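Local coordinates for protein modulator of the activity of Ets CG15085-PA (PDB 1SV0) that binds the SAM domain of the Ets repressor Yan through its own SAM domain and probably relieves repression by taking Yan polymers apart, at residues A17-W20 and K21-N25; F42-N45 and G46-C50. All blocks are in the same frame, centred on the assembly; numbering follows the deposited sequence.

Interactions 1 and 2 lie in series along the chain, their centres 11 Å apart, and meet inside the SAM domain. Interaction 1 lies within helix 16-30, over about two and a half turns; interaction 2 is the loop leading into helix 46-51 with that helix's first turn. A probable hydrogen bond joins them, Trp20 NE1 to Phe42 O at 2.9 Å, and packing continues beside it: Leu23 CD1 lies 3.6 Å from Phe42 CD1, and Val19 CG2 lies 3.3 Å from Met44 O. Only interaction 2 reaches the second chain of the assembly, the SAM domain of Yan, through Asn45 and Lys47; helix 16-30 thus backs the loop whose far side meets the partner.

Interaction 1. Residues A17-W20 and K21-N25; sequences ADVW and KWLIN
Four backbone bonds of helix 16-30 tie 17-20 to 21-25, each one reaching back four residues: Lys21 N to Ala17 O, Trp22 N to Asp18 O (2.9 Å), Leu23 N to Val19 O and Ile24 N to Trp20 O. On the outer face Asp18 and Lys21 run side by side and form a long salt bridge, OD1 to NZ at 3.6 Å. A water lies between them, accepting from Lys21 NZ at 3.2 Å; its very short approach to Asp18 OD1 (2.5 Å) leaves that bond doubtful in detail. The lysine chain bends at CG-CD (chi3 46°), which turns NZ back toward the carboxylate, while its CD passes 3.6 Å from Ala17 O. The other carboxylate oxygen, OD2, takes the backbone N-H of Thr15, so the two oxygens have different partners. On the inner face Val19 CG1 lies alongside Leu23 CD1, 4.1 Å away, and the edge of the Trp22 ring brings CE3 to 3.7 Å from Val19 O. Both indole nitrogens bond outside this part of the helix, Trp20 NE1 to Phe42 O and Trp22 NE1 to Asp71. The buried face thus packs into the SAM core: Val19 and Trp22 on Leu49 of helix 46-51, Leu23 on Leu38 of helix 37-40, and Trp22 and Leu23 on Leu68 of helix 65-80.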
loop_
_atom_site.group_PDB
_atom_site.type_symbol
_atom_site.label_atom_id
_atom_site.label_comp_id
_atom_site.label_asym_id
_atom_site.label_seq_id
_atom_site.Cartn_x
_atom_site.Cartn_y
_atom_site.Cartn_z
ATOM N N ALA C 17 0.798 11.049 5.105
ATOM C CA ALA C 17 0.422 12.464 5.102
ATOM C C ALA C 17 0.666 13.093 3.725
ATOM O O ALA C 17 -0.173 13.845 3.227
ATOM C CB ALA C 17 1.206 13.225 6.168
ATOM N N ASP C 18 1.819 12.799 3.126
ATOM C CA ASP C 18 2.144 13.324 1.799
ATOM C C ASP C 18 1.157 12.773 0.765
ATOM O O ASP C 18 0.650 13.508 -0.083
ATOM C CB ASP C 18 3.581 12.953 1.403
ATOM C CG ASP C 18 4.622 13.622 2.289
ATOM O OD1 ASP C 18 4.414 14.800 2.672
ATOM O OD2 ASP C 18 5.648 12.974 2.597
ATOM N N VAL C 19 0.889 11.474 0.832
ATOM C CA VAL C 19 -0.062 10.858 -0.088
ATOM C C VAL C 19 -1.407 11.604 -0.059
ATOM O O VAL C 19 -1.992 11.901 -1.105
ATOM C CB VAL C 19 -0.309 9.380 0.278
ATOM C CG1 VAL C 19 -1.506 8.843 -0.502
ATOM C CG2 VAL C 19 0.940 8.555 -0.032
ATOM N N TRP C 20 -1.890 11.896 1.142
ATOM C CA TRP C 20 -3.164 12.593 1.313
ATOM C C TRP C 20 -3.138 14.004 0.736
ATOM O O TRP C 20 -4.098 14.433 0.098
ATOM C CB TRP C 20 -3.540 12.627 2.797
ATOM C CG TRP C 20 -4.081 11.321 3.284
ATOM C CD1 TRP C 20 -3.749 10.068 2.831
ATOM C CD2 TRP C 20 -5.051 11.129 4.317
ATOM N NE1 TRP C 20 -4.460 9.109 3.524
ATOM C CE2 TRP C 20 -5.264 9.733 4.440
ATOM C CE3 TRP C 20 -5.768 12.000 5.150
ATOM C CZ2 TRP C 20 -6.168 9.191 5.364
ATOM C CZ3 TRP C 20 -6.668 11.459 6.068
ATOM C CH2 TRP C 20 -6.858 10.067 6.164
ATOM N N LYS C 21 -2.045 14.724 0.965
ATOM C CA LYS C 21 -1.912 16.070 0.426
ATOM C C LYS C 21 -1.896 16.014 -1.105
ATOM O O LYS C 21 -2.507 16.859 -1.768
ATOM C CB LYS C 21 -0.645 16.738 0.982
ATOM C CG LYS C 21 -0.895 17.397 2.343
ATOM C CD LYS C 21 0.335 17.455 3.227
ATOM C CE LYS C 21 1.583 17.936 2.515
ATOM N NZ LYS C 21 2.764 17.873 3.439
ATOM N N TRP C 22 -1.209 15.015 -1.660
ATOM C CA TRP C 22 -1.154 14.828 -3.117
ATOM C C TRP C 22 -2.552 14.534 -3.667
ATOM O O TRP C 22 -2.919 15.002 -4.744
ATOM C CB TRP C 22 -0.221 13.660 -3.470
ATOM C CG TRP C 22 -0.356 13.160 -4.888
ATOM C CD1 TRP C 22 0.008 13.821 -6.044
ATOM C CD2 TRP C 22 -0.875 11.889 -5.304
ATOM N NE1 TRP C 22 -0.253 13.035 -7.137
ATOM C CE2 TRP C 22 -0.791 11.845 -6.718
ATOM C CE3 TRP C 22 -1.400 10.779 -4.620
ATOM C CZ2 TRP C 22 -1.215 10.728 -7.463
ATOM C CZ3 TRP C 22 -1.821 9.660 -5.364
ATOM C CH2 TRP C 22 -1.724 9.650 -6.772
ATOM N N LEU C 23 -3.330 13.746 -2.928
ATOM C CA LEU C 23 -4.682 13.401 -3.367
ATOM C C LEU C 23 -5.566 14.644 -3.386
ATOM O O LEU C 23 -6.347 14.850 -4.319
ATOM C CB LEU C 23 -5.290 12.339 -2.441
ATOM C CG LEU C 23 -4.743 10.918 -2.612
ATOM C CD1 LEU C 23 -5.268 10.017 -1.485
ATOM C CD2 LEU C 23 -5.172 10.374 -3.976
ATOM N N ILE C 24 -5.453 15.460 -2.342
ATOM C CA ILE C 24 -6.230 16.693 -2.258
ATOM C C ILE C 24 -5.854 17.623 -3.424
ATOM O O ILE C 24 -6.728 18.212 -4.058
ATOM C CB ILE C 24 -5.983 17.411 -0.905
ATOM C CG1 ILE C 24 -6.655 16.617 0.220
ATOM C CG2 ILE C 24 -6.519 18.847 -0.953
ATOM C CD1 ILE C 24 -6.320 17.123 1.604
ATOM N N ASN C 25 -4.557 17.751 -3.700
ATOM C CA ASN C 25 -4.088 18.579 -4.819
ATOM C C ASN C 25 -4.618 18.059 -6.152
ATOM O O ASN C 25 -5.000 18.840 -7.026
ATOM C CB ASN C 25 -2.552 18.606 -4.886
ATOM C CG ASN C 25 -1.940 19.485 -3.819
ATOM O OD1 ASN C 25 -2.578 20.414 -3.330
ATOM N ND2 ASN C 25 -0.691 19.208 -3.464
HETATM O O HOH W 1 3.828 15.306 5.059
#

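Interaction 2. Residues F42-N45 and G46-C50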
loop_
_atom_site.group_PDB
_atom_site.type_symbol
_atom_site.label_atom_id
_atom_site.label_comp_id
_atom_site.label_asym_id
_atom_site.label_seq_id
_atom_site.Cartn_x
_atom_site.Cartn_y
_atom_site.Cartn_z
ATOM N N PHE C 42 -7.070 5.707 0.713
ATOM C CA PHE C 42 -5.633 5.487 0.588
ATOM C C PHE C 42 -4.878 5.698 1.899
ATOM O O PHE C 42 -4.090 6.636 2.024
ATOM C CB PHE C 42 -5.029 6.426 -0.469
ATOM C CG PHE C 42 -5.632 6.285 -1.836
ATOM C CD1 PHE C 42 -6.840 6.898 -2.148
ATOM C CD2 PHE C 42 -4.975 5.562 -2.830
ATOM C CE1 PHE C 42 -7.381 6.800 -3.429
ATOM C CE2 PHE C 42 -5.506 5.457 -4.113
ATOM C CZ PHE C 42 -6.716 6.080 -4.412
ATOM N N PRO C 43 -5.119 4.839 2.899
ATOM C CA PRO C 43 -4.431 4.970 4.184
ATOM C C PRO C 43 -3.051 4.296 4.093
ATOM O O PRO C 43 -2.805 3.292 4.764
ATOM C CB PRO C 43 -5.370 4.234 5.140
ATOM C CG PRO C 43 -5.847 3.095 4.290
ATOM C CD PRO C 43 -6.137 3.772 2.951
ATOM N N MET C 44 -2.162 4.849 3.269
ATOM C CA MET C 44 -0.832 4.270 3.065
ATOM C C MET C 44 0.160 5.324 2.567
ATOM O O MET C 44 -0.245 6.433 2.212
ATOM C CB MET C 44 -0.935 3.149 2.032
ATOM C CG MET C 44 -1.509 3.641 0.701
ATOM S SD MET C 44 -1.853 2.352 -0.524
ATOM C CE MET C 44 -3.463 1.799 0.041
ATOM N N ASN C 45 1.445 4.971 2.514
ATOM C CA ASN C 45 2.480 5.905 2.058
ATOM C C ASN C 45 2.887 5.681 0.600
ATOM O O ASN C 45 2.288 4.868 -0.106
ATOM C CB ASN C 45 3.724 5.830 2.965
ATOM C CG ASN C 45 4.451 4.486 2.882
ATOM O OD1 ASN C 45 4.162 3.654 2.028
ATOM N ND2 ASN C 45 5.414 4.284 3.776
ATOM N N GLY C 46 3.900 6.416 0.146
ATOM C CA GLY C 46 4.350 6.283 -1.230
ATOM C C GLY C 46 4.857 4.891 -1.604
ATOM O O GLY C 46 4.618 4.422 -2.721
ATOM N N LYS C 47 5.552 4.229 -0.685
ATOM C CA LYS C 47 6.070 2.884 -0.950
ATOM C C LYS C 47 4.932 1.962 -1.358
ATOM O O LYS C 47 5.070 1.159 -2.284
ATOM C CB LYS C 47 6.756 2.306 0.288
ATOM C CG LYS C 47 8.151 2.852 0.570
ATOM C CD LYS C 47 8.908 1.875 1.468
ATOM C CE LYS C 47 10.405 2.155 1.486
ATOM N NZ LYS C 47 11.142 1.126 2.284
ATOM N N ALA C 48 3.808 2.085 -0.655
ATOM C CA ALA C 48 2.629 1.276 -0.937
ATOM C C ALA C 48 2.048 1.625 -2.301
ATOM O O ALA C 48 1.637 0.736 -3.053
ATOM C CB ALA C 48 1.562 1.483 0.159
ATOM N N LEU C 49 2.020 2.919 -2.619
ATOM C CA LEU C 49 1.474 3.375 -3.899
ATOM C C LEU C 49 2.250 2.796 -5.083
ATOM O O LEU C 49 1.667 2.481 -6.121
ATOM C CB LEU C 49 1.461 4.915 -3.952
ATOM C CG LEU C 49 0.089 5.603 -4.037
ATOM C CD1 LEU C 49 -0.887 4.988 -3.050
ATOM C CD2 LEU C 49 0.250 7.100 -3.774
ATOM N N CYS C 50 3.562 2.644 -4.917
ATOM C CA CYS C 50 4.411 2.078 -5.969
ATOM C C CYS C 50 3.952 0.676 -6.348
ATOM O O CYS C 50 4.105 0.246 -7.493
ATOM C CB CYS C 50 5.865 1.996 -5.503
ATOM S SG CYS C 50 6.712 3.566 -5.387
#
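Leu49 CD1 is the apolar hub, approached by Met44 SD at 3.8 Å and by Phe42 CD2 at 4.1 Å. Both side chains cross that of Leu49 at roughly a right angle, and the methyl meets the Phe42 ring obliquely. Met44 CG stands between its own backbone N and carbonyl carbon (chi1 58°), directing the thioether over the first turn of the helix; its CB meets Ala48 CB at 3.5 Å. Tyr57 of helix 54-60 packs on Phe42 and Leu49, and Phe72 of helix 65-80 also touches Leu49. At the polar edge, Asn45 is the N-cap of helix 46-51. Its OD1 accepts from Ala48 N at 3.1 Å, the N-H pointing nearly straight at the oxygen (159°). The backbone oxygen of Asn45 accepts from Leu49 N at 3.2 Å and receives a second, weak bond from Ala48 N. ND2 serves the partner instead, donating to Glu28 O of the Yan (pokkuri) chain, while Lys47 NZ forms a salt bridge with the Glu28 carboxylate of that same chain. With an alanine in place of Asn45, the Ala48 N-H would probably lose its side-chain acceptor and Glu28 O of the Yan chain its amide donor. The arrangement is a classic asparagine N-cap on a short SAM-domain helix, here placed at the Mae-Yan interface, so that one amide both caps the helix and holds the partner.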